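Local coordinates for SusD-like carbohydrate binding protein (Bacteroides vulgatus, PDB 3LEW), which probably binds carbohydrates at the outer membrane as a SusD-family protein, helping the bacterium to take up nutrients, at residues G17-A22 with Q111-R116; W30-E35 with S86-Y91; R211-L214 with E220-K223; F455-A460 with S465-Y470; S475-L478 with L483-D486. All blocks are in the same frame, centred on the assembly; numbering follows the deposited sequence. Where two conformers were deposited one is given.

How the interactions relate
Interactions 1 and 2 both use helix 19-35, one near its start and the other near its end, with centres about 23 Å apart; in sequence, interaction 2 is nested inside the loop that interaction 1 closes. Helix 81-103 then ties interaction 2 to the C-terminal part of the chain. Ser86 OG packs 3.7 Å from Tyr470 CD2 of interaction 4, and Trp87 NE1 probably hydrogen-bonds Glu476 OE1 of interaction 5 at 3.2 Å. Interaction 3, a helical hairpin, touches none of the others. Bound pentaethylene glycol, probably from the crystallisation liquor, comes within about 3 Å of the side chain of Leu88 and of that of Glu476; it does not by itself identify a sugar site.

Interaction 1 (G17-A22 with Q111-R116)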
# COMPACT_ATOMS: atom_id res chain seq x y z
N GLY A 17 -14.27 -10.05 -29.05
CA GLY A 17 -14.31 -11.15 -30.00
C GLY A 17 -13.25 -12.24 -29.85
O GLY A 17 -13.55 -13.41 -30.01
N LYS A 18 -12.01 -11.86 -29.58
CA LYS A 18 -10.91 -12.81 -29.46
C LYS A 18 -10.27 -12.63 -28.10
O LYS A 18 -10.47 -11.62 -27.45
CB LYS A 18 -9.85 -12.56 -30.54
CG LYS A 18 -10.39 -12.55 -31.96
CD LYS A 18 -9.26 -12.41 -32.96
CE LYS A 18 -9.77 -12.45 -34.41
NZ LYS A 18 -10.91 -11.47 -34.58
N THR A 19 -9.55 -13.64 -27.66
CA THR A 19 -8.83 -13.56 -26.39
C THR A 19 -7.98 -12.28 -26.31
O THR A 19 -8.00 -11.61 -25.28
CB THR A 19 -7.96 -14.82 -26.12
OG1 THR A 19 -7.12 -15.08 -27.25
CG2 THR A 19 -8.87 -16.08 -25.82
N GLY A 20 -7.26 -11.94 -27.39
CA GLY A 20 -6.44 -10.71 -27.42
C GLY A 20 -7.24 -9.44 -27.09
O GLY A 20 -6.73 -8.50 -26.46
N ASP A 21 -8.50 -9.43 -27.52
CA ASP A 21 -9.41 -8.29 -27.35
C ASP A 21 -9.77 -8.15 -25.87
O ASP A 21 -9.83 -7.04 -25.35
CB ASP A 21 -10.72 -8.45 -28.18
CG ASP A 21 -10.50 -8.47 -29.66
OD1 ASP A 21 -9.70 -7.64 -30.15
OD2 ASP A 21 -11.11 -9.32 -30.37
N ALA A 22 -9.99 -9.28 -25.19
CA ALA A 22 -10.27 -9.27 -23.75
C ALA A 22 -9.05 -8.79 -22.99
O ALA A 22 -9.14 -7.96 -22.08
CB ALA A 22 -10.69 -10.65 -23.29
N GLN A 111 -8.22 -22.53 -25.12
CA GLN A 111 -8.82 -22.67 -23.81
C GLN A 111 -7.83 -22.26 -22.73
O GLN A 111 -8.23 -21.66 -21.70
CB GLN A 111 -9.31 -24.10 -23.56
CG GLN A 111 -10.13 -24.26 -22.29
CD GLN A 111 -11.37 -23.44 -22.33
OE1 GLN A 111 -12.10 -23.49 -23.32
NE2 GLN A 111 -11.65 -22.71 -21.24
N ALA A 112 -6.54 -22.54 -22.94
CA ALA A 112 -5.49 -22.05 -22.03
C ALA A 112 -5.56 -20.54 -21.83
O ALA A 112 -5.57 -20.05 -20.69
CB ALA A 112 -4.10 -22.44 -22.52
N ASP A 113 -5.62 -19.80 -22.94
CA ASP A 113 -5.71 -18.34 -22.86
C ASP A 113 -7.02 -17.86 -22.25
O ASP A 113 -7.01 -16.95 -21.43
CB ASP A 113 -5.50 -17.70 -24.22
CG ASP A 113 -4.04 -17.80 -24.66
OD1 ASP A 113 -3.17 -17.97 -23.78
OD2 ASP A 113 -3.78 -17.64 -25.88
N ARG A 114 -8.14 -18.51 -22.59
CA ARG A 114 -9.38 -18.13 -21.93
C ARG A 114 -9.26 -18.32 -20.42
O ARG A 114 -9.69 -17.44 -19.65
CB ARG A 114 -10.59 -18.89 -22.47
CG ARG A 114 -11.11 -18.38 -23.83
CD ARG A 114 -12.43 -19.05 -24.28
NE ARG A 114 -12.22 -20.45 -24.57
CZ ARG A 114 -11.75 -20.91 -25.73
NH1 ARG A 114 -11.50 -20.09 -26.75
NH2 ARG A 114 -11.54 -22.20 -25.89
N ASN A 115 -8.74 -19.46 -19.96
CA ASN A 115 -8.64 -19.69 -18.51
C ASN A 115 -7.75 -18.66 -17.83
O ASN A 115 -8.12 -18.08 -16.79
CB ASN A 115 -8.09 -21.09 -18.18
CG ASN A 115 -9.03 -22.21 -18.56
OD1 ASN A 115 -10.20 -22.02 -18.90
ND2 ASN A 115 -8.49 -23.43 -18.52
N ARG A 116 -6.58 -18.41 -18.42
CA ARG A 116 -5.58 -17.53 -17.83
C ARG A 116 -6.06 -16.08 -17.77
O ARG A 116 -5.87 -15.41 -16.74
CB ARG A 116 -4.28 -17.66 -18.61
CG ARG A 116 -3.13 -16.87 -18.04
CD ARG A 116 -2.99 -15.53 -18.73
NE ARG A 116 -2.74 -15.65 -20.16
CZ ARG A 116 -2.71 -14.63 -21.01
NH1 ARG A 116 -2.90 -13.38 -20.59
NH2 ARG A 116 -2.48 -14.88 -22.30
O HOH W 1 -5.81 -17.48 -27.60
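The oxygen of one water molecule is held by two partners, 2.8 Å from Thr19 OG1 and 2.7 Å from Asp113 OD2, and the water donates to the carboxylate. It joins the first turns of helices 19-35 and 111-135 in the helical part of this SusD-family protein. Short polar side chains suit such a surface place, because the water can fill the span between them. Thr19 holds OG1 between its backbone N and carbonyl carbon (chi1 52°), which turns its methyl, CG2, toward the other helix. There CG2 meets Arg114 CG at 3.8 Å and Asp113 CB at 4.1 Å, crossing both side chains at about a right angle, so threonine serves the contact with both its branches. Beyond CG the arginine bends at chi3 and its guanidinium grips Gln111 side-on: NE and NH2 both point to OE1, NH2 at 2.9 Å. The amide oxygen lies in the guanidinium plane, yet both donors stand above the carbonyl plane, on the same face. Arg114 NH1 turns to the carbonyls of Ala107 and Gly109. With an alanine here, Thr19 CG2 would probably lose its nearest neighbour, and Gln111 OE1 would be left without the two donors that steady it. The first helix starts with Lys18 as N-cap, whose backbone N bonds Asp21 OD2 at 2.8 Å, one half of a capping box. On the second helix, Asp113 OD1 and Arg116 NH2 form a salt bridge, with a weak hydrogen bond at 3.5 Å, while Arg116 NH1 reaches Glu23 on the first helix.

Interaction 2 (W30-E35 with S86-Y91)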
# COMPACT_ATOMS: atom_id res chain seq x y z
N TRP A 30 -5.80 -1.83 -16.12
CA TRP A 30 -4.58 -1.76 -15.30
C TRP A 30 -3.95 -0.37 -15.44
O TRP A 30 -3.62 0.30 -14.44
CB TRP A 30 -3.57 -2.84 -15.73
CG TRP A 30 -2.30 -2.71 -14.93
CD1 TRP A 30 -1.14 -2.15 -15.33
CD2 TRP A 30 -2.14 -3.06 -13.56
NE1 TRP A 30 -0.22 -2.16 -14.30
CE2 TRP A 30 -0.81 -2.71 -13.19
CE3 TRP A 30 -2.99 -3.65 -12.60
CZ2 TRP A 30 -0.30 -2.95 -11.90
CZ3 TRP A 30 -2.49 -3.87 -11.33
CH2 TRP A 30 -1.14 -3.52 -10.99
N ASN A 31 -3.77 0.07 -16.69
CA ASN A 31 -3.24 1.40 -17.00
C ASN A 31 -4.06 2.49 -16.28
O ASN A 31 -3.54 3.41 -15.67
CB ASN A 31 -3.27 1.66 -18.51
CG ASN A 31 -2.34 2.79 -18.93
OD1 ASN A 31 -1.12 2.62 -18.95
ND2 ASN A 31 -2.91 3.93 -19.27
N TYR A 32 -5.39 2.39 -16.40
CA TYR A 32 -6.24 3.38 -15.76
C TYR A 32 -6.03 3.42 -14.25
O TYR A 32 -5.98 4.51 -13.66
CB TYR A 32 -7.73 3.08 -16.08
CG TYR A 32 -8.68 4.16 -15.66
CD1 TYR A 32 -8.81 5.32 -16.41
CD2 TYR A 32 -9.48 4.02 -14.56
CE1 TYR A 32 -9.68 6.34 -16.02
CE2 TYR A 32 -10.35 5.04 -14.17
CZ TYR A 32 -10.43 6.19 -14.91
OH TYR A 32 -11.33 7.18 -14.52
N LEU A 33 -5.92 2.23 -13.62
CA LEU A 33 -5.72 2.13 -12.18
C LEU A 33 -4.45 2.84 -11.75
O LEU A 33 -4.45 3.53 -10.76
CB LEU A 33 -5.64 0.67 -11.78
CG LEU A 33 -5.40 0.35 -10.35
CD1 LEU A 33 -6.52 0.93 -9.47
CD2 LEU A 33 -5.27 -1.21 -10.12
N MSE A 34 -3.40 2.61 -12.54
CA MSE A 34 -2.04 3.09 -12.17
C MSE A 34 -1.69 4.49 -12.58
O MSE A 34 -0.90 5.20 -11.86
CB MSE A 34 -1.00 2.11 -12.67
CG MSE A 34 -1.09 0.72 -12.07
SE MSE A 34 -0.78 0.72 -10.11
CE MSE A 34 0.77 1.74 -9.88
N GLU A 35 -2.28 4.95 -13.67
CA GLU A 35 -1.84 6.18 -14.33
C GLU A 35 -2.75 7.39 -14.19
O GLU A 35 -2.34 8.50 -14.57
CB GLU A 35 -1.64 5.92 -15.83
CG GLU A 35 -0.48 5.05 -16.18
CD GLU A 35 0.88 5.78 -16.03
OE1 GLU A 35 1.15 6.74 -16.79
OE2 GLU A 35 1.65 5.42 -15.14
N SER A 86 -10.10 7.17 -5.17
CA SER A 86 -10.15 5.79 -4.70
C SER A 86 -11.40 5.08 -5.20
O SER A 86 -11.36 3.98 -5.79
CB SER A 86 -10.07 5.76 -3.17
OG SER A 86 -10.18 4.45 -2.67
N TRP A 87 -12.52 5.75 -4.97
CA TRP A 87 -13.83 5.20 -5.36
C TRP A 87 -13.93 4.99 -6.88
O TRP A 87 -14.39 3.95 -7.37
CB TRP A 87 -14.94 6.14 -4.90
CG TRP A 87 -16.31 5.48 -4.86
CD1 TRP A 87 -17.31 5.68 -5.73
CD2 TRP A 87 -16.80 4.54 -3.89
NE1 TRP A 87 -18.43 4.93 -5.38
CE2 TRP A 87 -18.13 4.20 -4.26
CE3 TRP A 87 -16.24 3.93 -2.77
CZ2 TRP A 87 -18.92 3.32 -3.51
CZ3 TRP A 87 -17.02 3.05 -2.01
CH2 TRP A 87 -18.34 2.72 -2.42
N LEU A 88 -13.53 6.01 -7.63
CA LEU A 88 -13.62 5.97 -9.08
C LEU A 88 -12.73 4.88 -9.68
O LEU A 88 -13.16 4.13 -10.55
CB LEU A 88 -13.28 7.35 -9.66
CG LEU A 88 -12.95 7.54 -11.15
CD1 LEU A 88 -12.71 9.02 -11.40
CD2 LEU A 88 -11.72 6.80 -11.55
N LEU A 89 -11.48 4.81 -9.22
CA LEU A 89 -10.55 3.83 -9.77
C LEU A 89 -11.04 2.42 -9.42
O LEU A 89 -11.06 1.56 -10.32
CB LEU A 89 -9.12 4.00 -9.28
CG LEU A 89 -8.38 5.27 -9.69
CD1 LEU A 89 -6.97 5.28 -9.06
CD2 LEU A 89 -8.38 5.50 -11.25
N ALA A 90 -11.43 2.19 -8.16
CA ALA A 90 -11.87 0.86 -7.75
C ALA A 90 -13.03 0.38 -8.64
O ALA A 90 -12.99 -0.71 -9.20
CB ALA A 90 -12.28 0.84 -6.25
N TYR A 91 -14.06 1.20 -8.81
CA TYR A 91 -15.25 0.75 -9.49
C TYR A 91 -15.15 0.76 -11.00
O TYR A 91 -15.69 -0.13 -11.66
CB TYR A 91 -16.54 1.46 -8.97
CG TYR A 91 -16.94 0.89 -7.63
CD1 TYR A 91 -17.57 -0.34 -7.53
CD2 TYR A 91 -16.63 1.56 -6.44
CE1 TYR A 91 -17.90 -0.89 -6.32
CE2 TYR A 91 -16.99 1.02 -5.21
CZ TYR A 91 -17.59 -0.21 -5.14
OH TYR A 91 -17.94 -0.76 -3.91
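Tyr32 and Leu33 each carry CG anti to the backbone N (chi1 -170° and 178°), which swings their ends toward helix 81-103, while Leu89 holds CG anti to its carbonyl carbon and sends its two methyls against the ring of Tyr32 and the carbonyl oxygens of Tyr32 and Leu33. Leu89 CD2 lies 3.6 Å from Tyr32 CE2 and 3.5 Å from Tyr32 O; its other methyl, CD1, rests 3.5 Å from Leu33 O. Nearer the root of the leucine, Leu33 CD1 approaches Leu89 CB at 4.0 Å. Leu88 brings CD2 to the edge of the tyrosine ring near the hydroxyl, but this leucine was modelled in two positions and the closeness of that approach is doubtful. Leu33 and Leu89 fill the buried inner side, where Leu33 also packs on Leu124 and Leu128 of helix 111-135; tyrosine suits the partly exposed border, its ring lying against the leucines. Across the contact the short helical segments run nearly antiparallel, at 165°, with axes 9.6 Å apart. Such side-by-side, antiparallel packing of helices through aliphatic and aromatic side chains is consistent with the TPR-related helical core of SusD-family proteins.

Interaction 3 (R211-L214 with E220-K223)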
# COMPACT_ATOMS: atom_id res chain seq x y z
N ARG A 211 -1.96 -11.81 1.49
CA ARG A 211 -2.31 -10.54 2.07
C ARG A 211 -3.81 -10.50 2.47
O ARG A 211 -4.18 -10.16 3.59
CB ARG A 211 -2.01 -9.41 1.07
CG ARG A 211 -2.23 -8.03 1.65
CD ARG A 211 -2.08 -6.95 0.58
NE ARG A 211 -0.69 -6.80 0.11
CZ ARG A 211 -0.31 -5.93 -0.84
NH1 ARG A 211 -1.20 -5.16 -1.47
NH2 ARG A 211 0.97 -5.84 -1.21
N ALA A 212 -4.66 -10.85 1.52
CA ALA A 212 -6.11 -10.80 1.76
C ALA A 212 -6.56 -11.69 2.91
O ALA A 212 -7.38 -11.29 3.76
CB ALA A 212 -6.89 -11.15 0.44
N CYS A 213 -6.00 -12.90 2.96
CA CYS A 213 -6.32 -13.81 4.01
C CYS A 213 -5.80 -13.35 5.34
O CYS A 213 -6.51 -13.50 6.32
CB CYS A 213 -5.81 -15.20 3.70
SG CYS A 213 -6.72 -16.01 2.32
N LEU A 214 -4.62 -12.76 5.38
CA LEU A 214 -4.15 -12.15 6.62
C LEU A 214 -5.10 -11.05 7.13
O LEU A 214 -5.46 -11.02 8.32
CB LEU A 214 -2.73 -11.59 6.46
CG LEU A 214 -2.11 -11.07 7.77
CD1 LEU A 214 -1.56 -12.28 8.56
CD2 LEU A 214 -0.96 -10.05 7.48
N GLU A 220 -5.00 -19.71 8.83
CA GLU A 220 -4.62 -20.98 8.20
C GLU A 220 -4.43 -20.80 6.69
O GLU A 220 -3.42 -21.24 6.12
CB GLU A 220 -5.67 -22.05 8.47
CG GLU A 220 -5.19 -23.47 8.34
CD GLU A 220 -4.30 -23.85 9.54
OE1 GLU A 220 -4.81 -24.04 10.70
OE2 GLU A 220 -3.10 -23.94 9.29
N LYS A 221 -5.36 -20.09 6.04
CA LYS A 221 -5.21 -19.81 4.61
C LYS A 221 -3.99 -18.92 4.31
O LYS A 221 -3.28 -19.16 3.35
CB LYS A 221 -6.48 -19.18 4.08
CG LYS A 221 -7.62 -20.18 3.85
CD LYS A 221 -8.78 -19.52 3.08
CE LYS A 221 -9.85 -20.56 2.83
NZ LYS A 221 -10.90 -20.10 1.91
N ALA A 222 -3.77 -17.89 5.12
CA ALA A 222 -2.65 -16.96 4.93
C ALA A 222 -1.34 -17.71 5.02
O ALA A 222 -0.42 -17.50 4.22
CB ALA A 222 -2.69 -15.81 5.97
N LYS A 223 -1.26 -18.60 6.00
CA LYS A 223 -0.08 -19.48 6.14
C LYS A 223 0.08 -20.39 4.92
O LYS A 223 1.20 -20.56 4.39
CB LYS A 223 -0.21 -20.33 7.42
CG LYS A 223 0.73 -21.56 7.48
CD LYS A 223 0.61 -22.35 8.74
CE LYS A 223 1.42 -23.66 8.70
NZ LYS A 223 1.43 -24.36 10.02
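Cys213 lays its SG against the aliphatic base of Lys221; the CB-SG bond leans roughly the way the lysine chain runs. SG is 3.6 Å from Lys221 CB and 4.1 Å from Lys221 CD. The cysteine sets SG anti to its carbonyl carbon (chi1 -70°), which turns it to the lysine side and presents CB to Ala222. Lysine suits this border because its methylenes pack against the sulfur while its extended chain carries the ammonium away, to a salt bridge with Glu182 of helix 170-187. Ala222 points its methyl toward the other helix. Ala222 CB lies 3.9 Å from Cys213 CB and only 3.7 Å from Leu214 N, pressed against backbone as much as side chain. The segments belong to helices 202-215 and 219-232, which form a helical hairpin closed by a three-residue link, in keeping with the TPR clan to which the family belongs. The CA atoms of Cys213 and Ala222 come within 4.9 Å, an approach suited to small side chains. Leu214 sends its bulk elsewhere: its CB passes Ala222 CB at 4.2 Å, and its side chain also packs on Ile352 and Glu355 of helix 346-359. The same helix meets the alanine methyl through Ala356, while Cys213 has Ile178 of helix 170-187 as a further neighbour.

Interaction 4 (F455-A460 with S465-Y470)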
# COMPACT_ATOMS: atom_id res chain seq x y z
N PHE A 455 -5.93 14.50 16.42
CA PHE A 455 -6.85 14.57 15.31
C PHE A 455 -7.35 16.00 15.12
O PHE A 455 -7.16 16.82 16.01
CB PHE A 455 -8.03 13.62 15.54
CG PHE A 455 -7.67 12.19 15.44
CD1 PHE A 455 -7.05 11.68 14.29
CD2 PHE A 455 -8.00 11.30 16.46
CE1 PHE A 455 -6.76 10.31 14.17
CE2 PHE A 455 -7.72 9.94 16.35
CZ PHE A 455 -7.09 9.44 15.18
N PRO A 456 -7.95 16.32 13.95
CA PRO A 456 -8.33 17.71 13.69
C PRO A 456 -9.27 18.34 14.72
O PRO A 456 -9.22 19.54 14.93
CB PRO A 456 -9.03 17.62 12.33
CG PRO A 456 -8.38 16.55 11.67
CD PRO A 456 -8.07 15.52 12.72
N ASP A 457 -10.10 17.53 15.38
CA ASP A 457 -11.02 18.09 16.39
C ASP A 457 -10.42 18.06 17.82
O ASP A 457 -11.14 18.13 18.84
CB ASP A 457 -12.32 17.33 16.34
CG ASP A 457 -12.22 15.95 16.93
OD1 ASP A 457 -11.09 15.40 17.02
OD2 ASP A 457 -13.29 15.40 17.30
N LYS A 458 -9.09 17.92 17.87
CA LYS A 458 -8.27 17.88 19.09
C LYS A 458 -8.49 16.60 19.91
O LYS A 458 -8.01 16.50 21.03
CB LYS A 458 -8.49 19.12 19.96
CG LYS A 458 -8.34 20.42 19.21
CD LYS A 458 -6.98 20.55 18.55
CE LYS A 458 -6.43 21.99 18.67
NZ LYS A 458 -7.50 23.04 18.47
N SER A 459 -9.22 15.64 19.36
CA SER A 459 -9.23 14.32 19.98
C SER A 459 -7.85 13.72 19.98
O SER A 459 -7.11 13.81 18.98
CB SER A 459 -10.22 13.42 19.26
OG SER A 459 -11.52 13.95 19.47
N ALA A 460 -7.49 13.08 21.09
CA ALA A 460 -6.28 12.28 21.18
C ALA A 460 -6.37 11.12 20.18
O ALA A 460 -7.43 10.57 19.91
CB ALA A 460 -6.10 11.71 22.59
N SER A 465 -10.67 5.14 15.09
CA SER A 465 -11.16 6.51 14.87
C SER A 465 -11.81 6.67 13.52
O SER A 465 -11.29 6.16 12.53
CB SER A 465 -9.99 7.50 14.98
OG SER A 465 -10.36 8.84 14.64
N LYS A 466 -12.88 7.48 13.47
CA LYS A 466 -13.46 7.92 12.20
C LYS A 466 -12.43 8.52 11.25
O LYS A 466 -12.60 8.45 10.06
CB LYS A 466 -14.60 8.94 12.44
CG LYS A 466 -14.17 10.32 12.89
CD LYS A 466 -15.38 11.15 13.38
CE LYS A 466 -14.98 12.59 13.69
NZ LYS A 466 -16.10 13.43 14.26
N TYR A 467 -11.37 9.11 11.79
CA TYR A 467 -10.37 9.75 10.94
C TYR A 467 -9.51 8.76 10.13
O TYR A 467 -8.77 9.18 9.24
CB TYR A 467 -9.50 10.70 11.76
CG TYR A 467 -10.25 11.91 12.26
CD1 TYR A 467 -10.55 12.96 11.38
CD2 TYR A 467 -10.66 12.04 13.60
CE1 TYR A 467 -11.25 14.08 11.81
CE2 TYR A 467 -11.35 13.15 14.03
CZ TYR A 467 -11.65 14.17 13.13
OH TYR A 467 -12.29 15.31 13.53
N TYR A 468 -9.58 7.47 10.46
CA TYR A 468 -8.80 6.46 9.76
C TYR A 468 -9.46 5.95 8.48
O TYR A 468 -8.79 5.39 7.67
CB TYR A 468 -8.53 5.26 10.66
CG TYR A 468 -7.73 5.52 11.92
CD1 TYR A 468 -6.77 6.55 11.98
CD2 TYR A 468 -7.81 4.65 13.01
CE1 TYR A 468 -6.04 6.77 13.14
CE2 TYR A 468 -7.09 4.89 14.21
CZ TYR A 468 -6.16 5.93 14.24
OH TYR A 468 -5.40 6.18 15.39
N LEU A 469 -10.79 6.07 8.35
CA LEU A 469 -11.44 5.36 7.23
C LEU A 469 -11.65 6.15 5.96
O LEU A 469 -12.02 7.34 6.00
CB LEU A 469 -12.79 4.80 7.68
CG LEU A 469 -12.82 3.87 8.87
CD1 LEU A 469 -14.31 3.37 9.08
CD2 LEU A 469 -11.87 2.74 8.67
N TYR A 470 -11.45 5.47 4.83
CA TYR A 470 -11.92 6.03 3.55
C TYR A 470 -13.46 5.98 3.57
O TYR A 470 -14.06 5.18 4.33
CB TYR A 470 -11.41 5.24 2.36
CG TYR A 470 -9.92 5.45 2.02
CD1 TYR A 470 -8.91 5.12 2.91
CD2 TYR A 470 -9.56 5.86 0.74
CE1 TYR A 470 -7.52 5.24 2.55
CE2 TYR A 470 -8.22 6.00 0.39
CZ TYR A 470 -7.21 5.71 1.29
OH TYR A 470 -5.89 5.83 0.86
O HOH W 2 -15.36 15.94 15.33
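Phe455 packs with one face on Ser465 and Tyr467 and with its edge on Tyr468, in the tight, buried half of this contact. Ser465 OG lies 3.3 Å from Phe455 CE2. That oxygen is held in place by accepting from Tyr467 N at 3.0 Å, an ST turn for which serine is well suited. The rings of Phe455 and Tyr467 are nearly parallel, at 21°, but slid so far apart that they barely overlap. Tyr468 meets Phe455 differently, in an offset edge-to-face pair with planes at 67°, the phenylalanine edge turned toward the tyrosine face. Pro456 completes the close packing with a CH-pi contact, its CD over the Tyr467 ring face at 3.8 Å from the centroid. The loose side begins at Tyr467 OH, which Asp457 CG passes at 3.5 Å without bonding. Here polar groups meet through water: one molecule donates to Asp457 OD2 at 2.9 Å and accepts from Lys466 NZ at 2.8 Å, bridging opposite charges too distant for a salt bridge. Asp457 CG stands between its backbone N and carbonyl carbon (chi1 74°), which sets OD1 to accept from Ser459 N and Ser459 OG, both on one face of its plane. The bond from Ser459 N makes an Asx turn overlapping a type I beta turn, Phe455 to Lys458, and an aromatic cluster joins this turn to the later part of the long loop between strand 440-448 and helix 474-479.

Interaction 5 (S475-L478 with L483-D486); sequences SEEL and LYKD
Leu483, Glu477 and Tyr484 bury most of the surface here, where the chain after helix 474-479 folds back against it. Leu483, its CG anti to the backbone N (chi1 -176°), reaches the helix with CD2, which lies 3.7 Å from Glu477 CG and 4.2 Å from Glu476 CG. A leucine fits, since it meets the methylenes of both glutamates, while the carboxylate of Glu476 bonds Asn480 and Trp87. Glu477 extends beyond CG to bring OE2 to the hydroxyl of Tyr484. Tyr484 OH donates to Glu477 OE2 at a modelled 2.5 Å, so short that the exact length is doubtful; the carboxylate oxygen lies at the ring edge, near its plane, although the carboxylate itself is turned 77° from the ring. The tyrosine is steadied further by its own neighbour, Leu483 CG standing 3.9 Å above the centre of one ring face. Lys489 NZ forms a salt bridge to the same OE2. With an alanine in place of Glu477, Tyr484 OH would probably lose its acceptor and the lysine its counter-charge. The lysine charge would be expected to favour ionised Glu477, whose one oxygen serves ammonium and phenol together beside an apolar contact.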
# COMPACT_ATOMS: atom_id res chain seq x y z
N SER A 475 -21.36 11.64 -4.08
CA SER A 475 -22.09 11.31 -5.31
C SER A 475 -22.77 9.96 -5.18
O SER A 475 -23.93 9.81 -5.56
CB SER A 475 -21.17 11.35 -6.55
OG SER A 475 -21.94 11.13 -7.73
N GLU A 476 -22.06 8.98 -4.62
CA GLU A 476 -22.66 7.66 -4.44
C GLU A 476 -23.84 7.71 -3.47
O GLU A 476 -24.85 7.08 -3.68
CB GLU A 476 -21.61 6.66 -3.91
CG GLU A 476 -22.15 5.25 -3.69
CD GLU A 476 -22.25 4.42 -4.96
OE1 GLU A 476 -21.55 4.76 -5.96
OE2 GLU A 476 -22.98 3.39 -4.89
N GLU A 477 -23.71 8.49 -2.39
CA GLU A 477 -24.86 8.64 -1.44
C GLU A 477 -26.10 9.23 -2.07
O GLU A 477 -27.24 8.93 -1.66
CB GLU A 477 -24.42 9.42 -0.21
CG GLU A 477 -23.48 8.58 0.65
CD GLU A 477 -23.20 9.18 2.02
OE1 GLU A 477 -23.34 10.40 2.19
OE2 GLU A 477 -22.79 8.43 2.92
N LEU A 478 -25.92 10.08 -3.07
CA LEU A 478 -27.05 10.64 -3.79
C LEU A 478 -27.62 9.67 -4.80
O LEU A 478 -28.81 9.47 -4.85
CB LEU A 478 -26.66 11.93 -4.51
CG LEU A 478 -26.46 13.17 -3.66
CD1 LEU A 478 -26.08 14.33 -4.58
CD2 LEU A 478 -27.77 13.50 -2.84
N LEU A 483 -28.12 2.36 -0.80
CA LEU A 483 -26.78 2.14 -0.33
C LEU A 483 -26.70 1.51 1.07
O LEU A 483 -25.94 0.56 1.28
CB LEU A 483 -26.03 3.48 -0.33
CG LEU A 483 -24.57 3.50 0.05
CD1 LEU A 483 -23.74 2.59 -0.85
CD2 LEU A 483 -24.09 4.98 0.01
N TYR A 484 -27.50 2.04 2.02
CA TYR A 484 -27.41 1.65 3.43
C TYR A 484 -28.59 0.78 3.85
O TYR A 484 -28.92 0.71 5.04
CB TYR A 484 -27.34 2.90 4.33
CG TYR A 484 -26.11 3.72 4.09
CD1 TYR A 484 -24.85 3.19 4.31
CD2 TYR A 484 -26.19 5.03 3.59
CE1 TYR A 484 -23.69 3.94 4.07
CE2 TYR A 484 -25.03 5.80 3.34
CZ TYR A 484 -23.80 5.25 3.57
OH TYR A 484 -22.65 6.00 3.34
N LYS A 485 -29.25 0.16 2.88
CA LYS A 485 -30.41 -0.64 3.18
C LYS A 485 -30.13 -1.86 4.08
O LYS A 485 -30.94 -2.14 4.99
CB LYS A 485 -31.05 -1.12 1.89
CG LYS A 485 -32.41 -1.76 2.08
CD LYS A 485 -32.91 -2.33 0.74
CE LYS A 485 -34.26 -3.04 0.88
NZ LYS A 485 -34.61 -3.80 -0.36
N ASP A 486 -29.04 -2.57 3.82
CA ASP A 486 -28.74 -3.81 4.53
C ASP A 486 -27.83 -3.56 5.74
O ASP A 486 -27.92 -4.27 6.75
CB ASP A 486 -28.11 -4.83 3.59
CG ASP A 486 -29.07 -5.32 2.52
OD1 ASP A 486 -30.29 -5.26 2.72
OD2 ASP A 486 -28.58 -5.76 1.48